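Local coordinates for proliferating cell nuclear antigen (Entamoeba histolytica, PDB 3P91), which probably encircles DNA as a trimeric sliding clamp and raises the processivity of DNA polymerase delta during replication, at residues Glu22-Thr27 and Val53-Glu58; Asp29-Asp34 and Val42-Asn47; Ser137-Thr142 and Lys204-Ser209; Ala146-Ile151 and Val228-Ser233. One frame throughout, in Å; residues are numbered along the deposited sequence.

Contact 1: residues Glu22-Thr27 and Val53-Glu58; sequences ESLKST and VSLLIE
Val-53 divides its two methyls between Leu-24 and Thr-27, and its first torsion sets the division: CG1 stands opposite the backbone N (chi1 -170°) and faces the leucine, while CG2 lies beside that nitrogen and faces the threonine. Leu-24 has a chi1 of -91°, well away from a staggered value, and its CA-CB bond does not aim at strand 52-57; the branched end of the side chain makes the approach. Its CD2 reaches Val-53 CG1 at 3.9 Å, the two side chains crossing at a slant. The other methyl, CD1, lies 4.3 Å from Leu-55 CD2, so the fork of Leu-24 bridges two residues that point to the same side of the strand. Thr-27 OG1 comes within 3.8 Å of Val-53 CG2, an apolar neighbour for a hydroxyl whose proton is already used: OG1 donates to Leu-24 O at 3.1 Å, tilted 32° from the carbonyl plane. The backbone N of Thr-27 reaches the same oxygen from the same face, so two donors grip this carbonyl oxygen. From strand 247-253, Leu-249 touches Val-53 and Phe-251 touches Thr-27, and Leu-24 also touches Leu-77 of helix 77-84. Deep inside the subunit, the contact packs a helix on the face of a beta-sheet in the N-terminal domain of this sliding clamp, an arrangement characteristic of the DNA clamp fold.

Contact 2: residues Asp29-Asp34 and Val42-Asn47; sequences DKTNFD and VQCMDN
One face of the Phe-33 ring is covered by a methyl of Val-42: CG2 stands 3.9 Å from the ring centroid and only 10° off the ring normal, a CH-pi contact over the middle of the ring. The same methyl also lies 3.4 Å from Asn-32 O, so it touches both the ring and the backbone of strand 30-36. At the other end of the pair two smaller flat groups meet, the Asp-29 carboxylate and the Asn-47 amide, with their planes 54° apart. Asn-47 ND2 gives a weak hydrogen bond to Asp-29 OD2 at 3.4 Å, and Asn-47 OD1 takes another weak one from Asp-29 N at 3.5 Å. Between these ends Thr-31 meets Val-42 tip to tip, its OG1 3.4 Å from Val-42 CG1. That hydroxyl is placed opposite the backbone N, which turns it toward the neighbouring strand, where it also lies 3.4 Å from Cys-44 SG. Phe-33 and Thr-31 both touch Leu-77 of helix 77-84, while Val-42 packs on Leu-55 of the next strand. The short segments 30-34 and 42-45 run antiparallel, 155° between their directions, and the arrangement is that of an antiparallel beta hairpin, 30-36 with 39-45, within the N-terminal domain.

Contact 3: residues Ser137-Thr142 and Lys204-Ser209; sequences SDAIIT and KDVTAS
Asp-138, just ahead of strand 139-144, reaches into the bend that precedes strand 206-211, where its side chain runs between Lys-204 and Val-206. CB lies 3.3 Å from the carbonyl oxygen of Lys-204 and, on the valine side, 3.6 Å from Val-206 CG1. With CG beside the backbone N (chi1 -70°), the carboxylate is carried between the lysine and the valine. CG approaches the aliphatic part of Lys-204, and OD2 rests 3.5 Å from Lys-204 CD, alongside the chain. The lysine bends at chi3 (-59°), which swings its ammonium back toward the acid; the resulting salt bridge from Lys-204 NZ to Asp-138 OD2 is long, at 3.9 Å. OD1, the other oxygen, lies against Val-206 and accepts a hydrogen bond from a water that also donates to Asp-205 O. One water thereby ties the carboxylate to the backbone just before strand 206-211.

The backbone adds a direct bond, Lys-204 N to Asp-138 O at 3.2 Å, with an N-H...O angle of 149°. Asp-138 and Ala-139 both face Leu-232 of the neighbouring strand, which makes a classic beta bulge at the start of strand 139-144, in the C-terminal domain. Strand 206-211 belongs to a different sheet of that domain, so the contact joins two sheets, near the start of 139-144 in one and at the outermost strand 206-211 of the other. The methyl of Ala-139 lies 4.0 Å from Val-206 CG1, and Cys-167 of strand 162-167 touches both residues.

Contact 4: residues Ala146-Ile151 and Val228-Ser233; sequences AEFLKI and VKLSLS
Phe-148 makes the whole of this contact from the helix side, forming a buried apolar cluster with Val-228 and Leu-230. Phe-148 CB lies 3.7 Å from Val-228 CG1, which also comes within 3.9 Å of Phe-148 CG; the two side chains cross at about a right angle. Farther out, Phe-148 CE1 is 3.8 Å from Leu-230 CD2, the leucine approaching from the opposite direction. Both aliphatic groups meet the ring at a slant. The phenyl reaches them because its CG stands opposite the backbone N (chi1 -179°), extending the side chain from helix 145-158 toward strand 227-232. Met-240 and Leu-143, from the strands on the two flanks of 227-232, also touch the Phe-148 side chain. The outer side of the helix contrasts with this buried cluster. Ala-146 has its CB turned away from the strand and, like Lys-150, is exposed. Lys-150 NZ forms a salt bridge with Asp-154 and a hydrogen bond to Ala-86 O of the second subunit, so the back of the helix takes part in the assembly. With a buried aromatic directed inward and a lysine outward, this is an amphipathic helix packed on an antiparallel sheet in the C-terminal domain of this sliding clamp, the helix-on-sheet packing of the DNA clamp fold.

Contacts 1 and 2 lie in the N-terminal half of the chain, contacts 3 and 4 in the C-terminal half, and all four reach one long antiparallel sheet that spans both. Contacts 1 and 2 have centres about 8 Å apart and meet through adjacent strands 39-45 and 52-57; Leu-24 CD1 packs on Phe-33 CZ at 3.7 Å, joining their apolar layers. Contacts 3 and 4 are about 12 Å apart between centres and share the pairing of strands 139-144 and 227-232. Contacts 1 and 4, the two helix-on-sheet packings, are about 16 Å apart between centres without touching, whereas contacts 2 and 3 are separated by about 27 Å between centres.

Contact 1: residues Glu22-Thr27 and Val53-Glu58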
loop_
_atom_site.group_PDB
_atom_site.type_symbol
_atom_site.label_atom_id
_atom_site.label_comp_id
_atom_site.label_asym_id
_atom_site.label_seq_id
_atom_site.Cartn_x
_atom_site.Cartn_y
_atom_site.Cartn_z
ATOM N N GLU A 22 2.504 19.372 -5.652
ATOM C CA GLU A 22 1.991 18.568 -4.544
ATOM C C GLU A 22 1.823 19.404 -3.286
ATOM O O GLU A 22 0.748 19.463 -2.695
ATOM C CB GLU A 22 2.933 17.408 -4.243
ATOM C CG GLU A 22 2.837 16.308 -5.258
ATOM C CD GLU A 22 1.402 16.056 -5.648
ATOM O OE1 GLU A 22 1.067 16.258 -6.836
ATOM O OE2 GLU A 22 0.605 15.672 -4.763
ATOM N N SER A 23 2.909 20.043 -2.877
ATOM C CA SER A 23 2.905 20.892 -1.707
ATOM C C SER A 23 1.777 21.899 -1.803
ATOM O O SER A 23 1.039 22.117 -0.851
ATOM C CB SER A 23 4.242 21.609 -1.602
ATOM O OG SER A 23 5.303 20.672 -1.685
ATOM N N LEU A 24 1.645 22.507 -2.971
ATOM C CA LEU A 24 0.645 23.531 -3.187
ATOM C C LEU A 24 -0.750 22.999 -3.024
ATOM O O LEU A 24 -1.598 23.639 -2.420
ATOM C CB LEU A 24 0.764 24.079 -4.599
ATOM C CG LEU A 24 1.663 25.287 -4.830
ATOM C CD1 LEU A 24 1.565 25.708 -6.285
ATOM C CD2 LEU A 24 1.274 26.432 -3.920
ATOM N N LYS A 25 -0.992 21.828 -3.591
ATOM C CA LYS A 25 -2.356 21.359 -3.773
ATOM C C LYS A 25 -2.962 20.803 -2.492
ATOM O O LYS A 25 -4.173 20.628 -2.395
ATOM C CB LYS A 25 -2.429 20.374 -4.940
ATOM C CG LYS A 25 -2.633 18.931 -4.583
ATOM C CD LYS A 25 -3.138 18.191 -5.813
ATOM C CE LYS A 25 -3.574 16.781 -5.493
ATOM N NZ LYS A 25 -2.410 15.987 -5.025
ATOM N N SER A 26 -2.107 20.563 -1.503
ATOM C CA SER A 26 -2.540 20.200 -0.158
ATOM C C SER A 26 -3.201 21.374 0.576
ATOM O O SER A 26 -3.961 21.168 1.519
ATOM C CB SER A 26 -1.351 19.690 0.667
ATOM O OG SER A 26 -0.815 18.488 0.133
ATOM N N THR A 27 -2.917 22.602 0.152
ATOM C CA THR A 27 -3.430 23.767 0.864
ATOM C C THR A 27 -4.347 24.655 0.022
ATOM O O THR A 27 -5.102 25.465 0.558
ATOM C CB THR A 27 -2.281 24.610 1.421
ATOM O OG1 THR A 27 -1.539 25.168 0.331
ATOM C CG2 THR A 27 -1.353 23.745 2.278
ATOM N N VAL A 53 -0.442 31.550 1.291
ATOM C CA VAL A 53 0.610 30.813 0.612
ATOM C C VAL A 53 1.407 31.779 -0.251
ATOM O O VAL A 53 0.836 32.651 -0.896
ATOM C CB VAL A 53 0.038 29.708 -0.301
ATOM C CG1 VAL A 53 1.152 28.815 -0.797
ATOM C CG2 VAL A 53 -1.023 28.898 0.431
ATOM N N SER A 54 2.726 31.612 -0.261
ATOM C CA SER A 54 3.614 32.458 -1.047
ATOM C C SER A 54 4.692 31.644 -1.747
ATOM O O SER A 54 5.632 31.187 -1.107
ATOM C CB SER A 54 4.288 33.483 -0.145
ATOM O OG SER A 54 5.298 34.182 -0.844
ATOM N N LEU A 55 4.568 31.474 -3.059
ATOM C CA LEU A 55 5.573 30.744 -3.822
ATOM C C LEU A 55 6.342 31.635 -4.775
ATOM O O LEU A 55 5.779 32.506 -5.436
ATOM C CB LEU A 55 4.944 29.604 -4.626
ATOM C CG LEU A 55 5.807 28.988 -5.742
ATOM C CD1 LEU A 55 6.874 28.041 -5.192
ATOM C CD2 LEU A 55 4.937 28.272 -6.766
ATOM N N LEU A 56 7.640 31.392 -4.853
ATOM C CA LEU A 56 8.454 32.022 -5.863
ATOM C C LEU A 56 9.418 31.021 -6.470
ATOM O O LEU A 56 10.343 30.567 -5.810
ATOM C CB LEU A 56 9.242 33.170 -5.265
ATOM C CG LEU A 56 10.196 33.783 -6.277
ATOM C CD1 LEU A 56 9.407 34.311 -7.468
ATOM C CD2 LEU A 56 11.024 34.880 -5.630
ATOM N N ILE A 57 9.194 30.660 -7.725
ATOM C CA ILE A 57 10.220 29.952 -8.460
ATOM C C ILE A 57 11.006 30.978 -9.258
ATOM O O ILE A 57 10.437 31.761 -10.006
ATOM C CB ILE A 57 9.641 28.898 -9.404
ATOM C CG1 ILE A 57 8.590 28.065 -8.680
ATOM C CG2 ILE A 57 10.752 28.011 -9.924
ATOM C CD1 ILE A 57 7.896 27.079 -9.556
ATOM N N GLU A 58 12.317 30.980 -9.084
ATOM C CA GLU A 58 13.158 31.954 -9.749
ATOM C C GLU A 58 13.625 31.454 -11.100
ATOM O O GLU A 58 13.529 30.258 -11.391
ATOM C CB GLU A 58 14.374 32.250 -8.889
ATOM C CG GLU A 58 14.051 32.867 -7.546
ATOM C CD GLU A 58 15.239 33.608 -6.985
ATOM O OE1 GLU A 58 15.319 34.841 -7.201
ATOM O OE2 GLU A 58 16.098 32.944 -6.359
#

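Contact 2: residues Asp29-Asp34 and Val42-Asn47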
loop_
_atom_site.group_PDB
_atom_site.type_symbol
_atom_site.label_atom_id
_atom_site.label_comp_id
_atom_site.label_asym_id
_atom_site.label_seq_id
_atom_site.Cartn_x
_atom_site.Cartn_y
_atom_site.Cartn_z
ATOM N N ASP A 29 -6.614 24.562 -3.990
ATOM C CA ASP A 29 -7.063 23.743 -5.125
ATOM C C ASP A 29 -6.870 24.407 -6.496
ATOM O O ASP A 29 -6.319 23.810 -7.419
ATOM C CB ASP A 29 -8.538 23.353 -4.959
ATOM C CG ASP A 29 -8.779 22.427 -3.768
ATOM O OD1 ASP A 29 -9.924 22.426 -3.263
ATOM O OD2 ASP A 29 -7.844 21.701 -3.341
ATOM N N LYS A 30 -7.351 25.633 -6.635
ATOM C CA LYS A 30 -7.139 26.385 -7.860
ATOM C C LYS A 30 -6.375 27.657 -7.523
ATOM O O LYS A 30 -6.650 28.301 -6.517
ATOM C CB LYS A 30 -8.477 26.730 -8.515
ATOM C CG LYS A 30 -9.330 25.523 -8.835
ATOM C CD LYS A 30 -10.757 25.929 -9.146
ATOM C CE LYS A 30 -11.672 24.711 -9.217
ATOM N NZ LYS A 30 -13.105 25.112 -9.354
ATOM N N THR A 31 -5.402 28.018 -8.348
ATOM C CA THR A 31 -4.649 29.234 -8.084
ATOM C C THR A 31 -4.038 29.823 -9.346
ATOM O O THR A 31 -3.844 29.133 -10.345
ATOM C CB THR A 31 -3.563 29.016 -7.003
ATOM O OG1 THR A 31 -3.075 30.286 -6.553
ATOM C CG2 THR A 31 -2.410 28.192 -7.540
ATOM N N ASN A 32 -3.762 31.114 -9.298
ATOM C CA ASN A 32 -3.110 31.777 -10.400
ATOM C C ASN A 32 -1.608 31.664 -10.290
ATOM O O ASN A 32 -1.027 31.875 -9.227
ATOM C CB ASN A 32 -3.508 33.247 -10.454
ATOM C CG ASN A 32 -4.882 33.450 -11.025
ATOM O OD1 ASN A 32 -5.211 32.922 -12.084
ATOM N ND2 ASN A 32 -5.701 34.209 -10.321
ATOM N N PHE A 33 -0.988 31.316 -11.404
ATOM C CA PHE A 33 0.450 31.355 -11.512
ATOM C C PHE A 33 0.788 32.591 -12.286
ATOM O O PHE A 33 0.500 32.688 -13.473
ATOM C CB PHE A 33 0.968 30.128 -12.241
ATOM C CG PHE A 33 0.945 28.899 -11.409
ATOM C CD1 PHE A 33 2.118 28.305 -11.006
ATOM C CD2 PHE A 33 -0.258 28.358 -10.992
ATOM C CE1 PHE A 33 2.093 27.174 -10.223
ATOM C CE2 PHE A 33 -0.293 27.221 -10.208
ATOM C CZ PHE A 33 0.882 26.630 -9.824
ATOM N N ASP A 34 1.377 33.550 -11.592
ATOM C CA ASP A 34 1.780 34.795 -12.206
ATOM C C ASP A 34 3.187 34.631 -12.737
ATOM O O ASP A 34 4.148 34.558 -11.981
ATOM C CB ASP A 34 1.711 35.928 -11.183
ATOM C CG ASP A 34 0.325 36.096 -10.598
ATOM O OD1 ASP A 34 0.174 35.970 -9.363
ATOM O OD2 ASP A 34 -0.621 36.349 -11.368
ATOM N N VAL A 42 3.162 32.650 -6.788
ATOM C CA VAL A 42 1.811 32.396 -6.319
ATOM C C VAL A 42 1.629 33.003 -4.930
ATOM O O VAL A 42 2.345 32.671 -3.999
ATOM C CB VAL A 42 1.499 30.888 -6.290
ATOM C CG1 VAL A 42 0.148 30.629 -5.621
ATOM C CG2 VAL A 42 1.536 30.316 -7.692
ATOM N N GLN A 43 0.681 33.920 -4.813
ATOM C CA GLN A 43 0.350 34.534 -3.538
ATOM C C GLN A 43 -1.151 34.547 -3.402
ATOM O O GLN A 43 -1.844 35.255 -4.138
ATOM C CB GLN A 43 0.878 35.965 -3.447
ATOM C CG GLN A 43 2.315 36.056 -2.989
ATOM C CD GLN A 43 2.634 37.374 -2.306
ATOM O OE1 GLN A 43 1.792 38.277 -2.233
ATOM N NE2 GLN A 43 3.859 37.490 -1.801
ATOM N N CYS A 44 -1.649 33.756 -2.460
ATOM C CA CYS A 44 -3.079 33.608 -2.277
ATOM C C CYS A 44 -3.352 32.968 -0.928
ATOM O O CYS A 44 -2.443 32.434 -0.286
ATOM C CB CYS A 44 -3.650 32.727 -3.377
ATOM S SG CYS A 44 -3.050 31.037 -3.272
ATOM N N MET A 45 -4.613 33.024 -0.511
ATOM C CA MET A 45 -5.058 32.389 0.723
ATOM C C MET A 45 -5.284 30.914 0.505
ATOM O O MET A 45 -5.569 30.483 -0.610
ATOM C CB MET A 45 -6.357 33.020 1.210
ATOM C CG MET A 45 -6.218 34.485 1.552
ATOM S SD MET A 45 -7.687 35.125 2.352
ATOM C CE MET A 45 -8.923 34.782 1.115
ATOM N N ASP A 46 -5.160 30.140 1.575
ATOM C CA ASP A 46 -5.461 28.718 1.516
ATOM C C ASP A 46 -6.940 28.524 1.224
ATOM O O ASP A 46 -7.709 29.479 1.216
ATOM C CB ASP A 46 -5.121 28.057 2.849
ATOM C CG ASP A 46 -6.174 28.308 3.903
ATOM O OD1 ASP A 46 -6.581 27.342 4.565
ATOM O OD2 ASP A 46 -6.606 29.466 4.067
ATOM N N ASN A 47 -7.330 27.279 1.000
ATOM C CA ASN A 47 -8.730 26.921 0.797
ATOM C C ASN A 47 -9.695 27.517 1.819
ATOM O O ASN A 47 -10.772 27.991 1.462
ATOM C CB ASN A 47 -8.880 25.397 0.807
ATOM C CG ASN A 47 -8.576 24.778 -0.539
ATOM O OD1 ASN A 47 -8.969 25.307 -1.575
ATOM N ND2 ASN A 47 -7.869 23.657 -0.531
#

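Contact 3: residues Ser137-Thr142 and Lys204-Ser209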
loop_
_atom_site.group_PDB
_atom_site.type_symbol
_atom_site.label_atom_id
_atom_site.label_comp_id
_atom_site.label_asym_id
_atom_site.label_seq_id
_atom_site.Cartn_x
_atom_site.Cartn_y
_atom_site.Cartn_z
ATOM N N SER A 137 9.955 38.369 14.240
ATOM C CA SER A 137 9.792 37.136 15.006
ATOM C C SER A 137 10.677 37.090 16.244
ATOM O O SER A 137 11.734 37.718 16.285
ATOM C CB SER A 137 10.030 35.917 14.111
ATOM O OG SER A 137 11.285 35.992 13.463
ATOM N N ASP A 138 10.222 36.348 17.251
ATOM C CA ASP A 138 10.942 36.183 18.516
ATOM C C ASP A 138 11.992 35.082 18.427
ATOM O O ASP A 138 13.013 35.129 19.106
ATOM C CB ASP A 138 9.966 35.861 19.648
ATOM C CG ASP A 138 9.088 37.042 20.025
ATOM O OD1 ASP A 138 7.912 36.811 20.392
ATOM O OD2 ASP A 138 9.572 38.197 19.968
ATOM N N ALA A 139 11.726 34.087 17.588
ATOM C CA ALA A 139 12.659 32.988 17.381
ATOM C C ALA A 139 12.480 32.379 16.003
ATOM O O ALA A 139 11.370 32.330 15.473
ATOM C CB ALA A 139 12.480 31.928 18.452
ATOM N N ILE A 140 13.584 31.916 15.427
ATOM C CA ILE A 140 13.561 31.272 14.122
ATOM C C ILE A 140 14.132 29.871 14.234
ATOM O O ILE A 140 15.309 29.687 14.527
ATOM C CB ILE A 140 14.362 32.066 13.077
ATOM C CG1 ILE A 140 13.733 33.441 12.862
ATOM C CG2 ILE A 140 14.408 31.314 11.776
ATOM C CD1 ILE A 140 14.588 34.362 12.050
ATOM N N ILE A 141 13.286 28.882 13.988
ATOM C CA ILE A 141 13.671 27.501 14.180
ATOM C C ILE A 141 13.914 26.786 12.870
ATOM O O ILE A 141 13.122 26.883 11.943
ATOM C CB ILE A 141 12.588 26.754 14.932
ATOM C CG1 ILE A 141 12.357 27.421 16.286
ATOM C CG2 ILE A 141 12.981 25.312 15.094
ATOM C CD1 ILE A 141 11.084 27.014 16.943
ATOM N N THR A 142 15.020 26.061 12.808
ATOM C CA THR A 142 15.354 25.271 11.637
ATOM C C THR A 142 15.532 23.827 12.063
ATOM O O THR A 142 16.169 23.542 13.073
ATOM C CB THR A 142 16.634 25.767 10.964
ATOM O OG1 THR A 142 16.435 27.105 10.485
ATOM C CG2 THR A 142 17.006 24.856 9.812
ATOM N N LYS A 204 14.018 36.029 21.955
ATOM C CA LYS A 204 12.980 36.129 22.986
ATOM C C LYS A 204 12.105 34.878 23.091
ATOM O O LYS A 204 11.555 34.414 22.094
ATOM C CB LYS A 204 12.099 37.355 22.750
ATOM C CG LYS A 204 10.987 37.513 23.765
ATOM C CD LYS A 204 10.032 38.619 23.366
ATOM C CE LYS A 204 10.752 39.954 23.233
ATOM N NZ LYS A 204 9.865 41.018 22.680
ATOM N N ASP A 205 11.973 34.339 24.303
ATOM C CA ASP A 205 11.116 33.181 24.534
ATOM C C ASP A 205 9.725 33.422 23.979
ATOM O O ASP A 205 9.192 34.524 24.075
ATOM C CB ASP A 205 11.032 32.858 26.024
ATOM C CG ASP A 205 12.313 32.250 26.557
ATOM O OD1 ASP A 205 12.316 31.813 27.725
ATOM O OD2 ASP A 205 13.315 32.199 25.810
ATOM N N VAL A 206 9.129 32.393 23.398
ATOM C CA VAL A 206 7.864 32.594 22.720
ATOM C C VAL A 206 7.076 31.300 22.626
ATOM O O VAL A 206 7.641 30.232 22.396
ATOM C CB VAL A 206 8.102 33.203 21.323
ATOM C CG1 VAL A 206 9.174 32.428 20.585
ATOM C CG2 VAL A 206 6.817 33.263 20.532
ATOM N N THR A 207 5.768 31.404 22.832
ATOM C CA THR A 207 4.870 30.261 22.710
ATOM C C THR A 207 3.586 30.724 22.049
ATOM O O THR A 207 3.129 31.837 22.301
ATOM C CB THR A 207 4.501 29.670 24.087
ATOM O OG1 THR A 207 5.670 29.562 24.909
ATOM C CG2 THR A 207 3.863 28.292 23.925
ATOM N N ALA A 208 2.994 29.868 21.219
ATOM C CA ALA A 208 1.746 30.205 20.536
ATOM C C ALA A 208 1.033 28.952 20.053
ATOM O O ALA A 208 1.673 27.938 19.803
ATOM C CB ALA A 208 2.018 31.143 19.365
ATOM N N SER A 209 -0.290 29.030 19.924
ATOM C CA SER A 209 -1.091 27.914 19.420
ATOM C C SER A 209 -1.588 28.176 18.005
ATOM O O SER A 209 -1.838 29.322 17.629
ATOM C CB SER A 209 -2.290 27.658 20.324
ATOM O OG SER A 209 -1.866 27.335 21.629
HETATM O O HOH W 1 6.838 36.312 23.140
#

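Contact 4: residues Ala146-Ile151 and Val228-Ser233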
loop_
_atom_site.group_PDB
_atom_site.type_symbol
_atom_site.label_atom_id
_atom_site.label_comp_id
_atom_site.label_asym_id
_atom_site.label_seq_id
_atom_site.Cartn_x
_atom_site.Cartn_y
_atom_site.Cartn_z
ATOM N N ALA A 146 11.499 16.566 7.312
ATOM C CA ALA A 146 10.930 15.228 7.383
ATOM C C ALA A 146 10.602 14.824 8.822
ATOM O O ALA A 146 9.608 14.141 9.069
ATOM C CB ALA A 146 11.870 14.224 6.743
ATOM N N GLU A 147 11.438 15.241 9.768
ATOM C CA GLU A 147 11.160 14.994 11.180
ATOM C C GLU A 147 10.014 15.880 11.634
ATOM O O GLU A 147 9.187 15.475 12.447
ATOM C CB GLU A 147 12.395 15.245 12.047
ATOM N N PHE A 148 9.954 17.090 11.098
ATOM C CA PHE A 148 8.842 17.968 11.421
ATOM C C PHE A 148 7.519 17.430 10.879
ATOM O O PHE A 148 6.467 17.588 11.499
ATOM C CB PHE A 148 9.079 19.380 10.900
ATOM C CG PHE A 148 7.973 20.324 11.241
ATOM C CD1 PHE A 148 7.788 20.746 12.545
ATOM C CD2 PHE A 148 7.098 20.767 10.270
ATOM C CE1 PHE A 148 6.761 21.610 12.868
ATOM C CE2 PHE A 148 6.070 21.623 10.588
ATOM C CZ PHE A 148 5.901 22.049 11.885
ATOM N N LEU A 149 7.571 16.795 9.718
ATOM C CA LEU A 149 6.368 16.220 9.146
ATOM C C LEU A 149 5.885 15.053 10.001
ATOM O O LEU A 149 4.694 14.925 10.296
ATOM C CB LEU A 149 6.635 15.758 7.718
ATOM C CG LEU A 149 5.492 15.004 7.048
ATOM C CD1 LEU A 149 4.199 15.793 7.141
ATOM C CD2 LEU A 149 5.859 14.707 5.615
ATOM N N LYS A 150 6.815 14.199 10.398
ATOM C CA LYS A 150 6.469 13.047 11.217
ATOM C C LYS A 150 5.668 13.510 12.414
ATOM O O LYS A 150 4.656 12.911 12.784
ATOM C CB LYS A 150 7.736 12.350 11.697
ATOM C CG LYS A 150 7.475 11.202 12.632
ATOM C CD LYS A 150 8.767 10.717 13.258
ATOM C CE LYS A 150 8.610 9.305 13.804
ATOM N NZ LYS A 150 7.370 9.151 14.620
ATOM N N ILE A 151 6.137 14.599 13.008
ATOM C CA ILE A 151 5.543 15.113 14.219
ATOM C C ILE A 151 4.135 15.600 13.962
ATOM O O ILE A 151 3.216 15.247 14.686
ATOM C CB ILE A 151 6.381 16.237 14.799
ATOM C CG1 ILE A 151 7.758 15.699 15.191
ATOM C CG2 ILE A 151 5.681 16.848 15.999
ATOM C CD1 ILE A 151 8.668 16.740 15.802
ATOM N N VAL A 228 12.981 22.570 7.375
ATOM C CA VAL A 228 11.894 23.543 7.391
ATOM C C VAL A 228 12.254 24.677 8.338
ATOM O O VAL A 228 12.838 24.439 9.393
ATOM C CB VAL A 228 10.559 22.916 7.834
ATOM C CG1 VAL A 228 10.687 22.302 9.209
ATOM C CG2 VAL A 228 9.447 23.962 7.806
ATOM N N LYS A 229 11.922 25.908 7.962
ATOM C CA LYS A 229 12.172 27.039 8.839
ATOM C C LYS A 229 10.888 27.676 9.355
ATOM O O LYS A 229 10.071 28.176 8.585
ATOM C CB LYS A 229 13.048 28.089 8.162
ATOM C CG LYS A 229 13.711 29.023 9.157
ATOM C CD LYS A 229 14.519 30.088 8.472
ATOM C CE LYS A 229 13.616 31.129 7.859
ATOM N NZ LYS A 229 14.388 32.322 7.423
ATOM N N LEU A 230 10.727 27.652 10.674
ATOM C CA LEU A 230 9.576 28.247 11.318
ATOM C C LEU A 230 9.997 29.531 12.008
ATOM O O LEU A 230 10.814 29.516 12.930
ATOM C CB LEU A 230 9.002 27.296 12.357
ATOM C CG LEU A 230 8.624 25.862 11.986
ATOM C CD1 LEU A 230 9.820 25.077 11.477
ATOM C CD2 LEU A 230 8.036 25.174 13.207
ATOM N N SER A 231 9.434 30.644 11.563
ATOM C CA SER A 231 9.670 31.922 12.203
ATOM C C SER A 231 8.527 32.207 13.155
ATOM O O SER A 231 7.385 32.378 12.737
ATOM C CB SER A 231 9.787 33.016 11.160
ATOM O OG SER A 231 10.940 32.812 10.373
ATOM N N LEU A 232 8.854 32.275 14.440
ATOM C CA LEU A 232 7.865 32.231 15.511
ATOM C C LEU A 232 7.679 33.562 16.255
ATOM O O LEU A 232 8.645 34.170 16.707
ATOM C CB LEU A 232 8.269 31.130 16.495
ATOM C CG LEU A 232 7.296 30.660 17.577
ATOM C CD1 LEU A 232 5.950 30.336 16.962
ATOM C CD2 LEU A 232 7.872 29.444 18.282
ATOM N N SER A 233 6.425 33.998 16.376
ATOM C CA SER A 233 6.064 35.185 17.148
ATOM C C SER A 233 4.837 34.883 18.011
ATOM O O SER A 233 3.980 34.092 17.621
ATOM C CB SER A 233 5.739 36.352 16.222
ATOM O OG SER A 233 6.717 36.502 15.215
#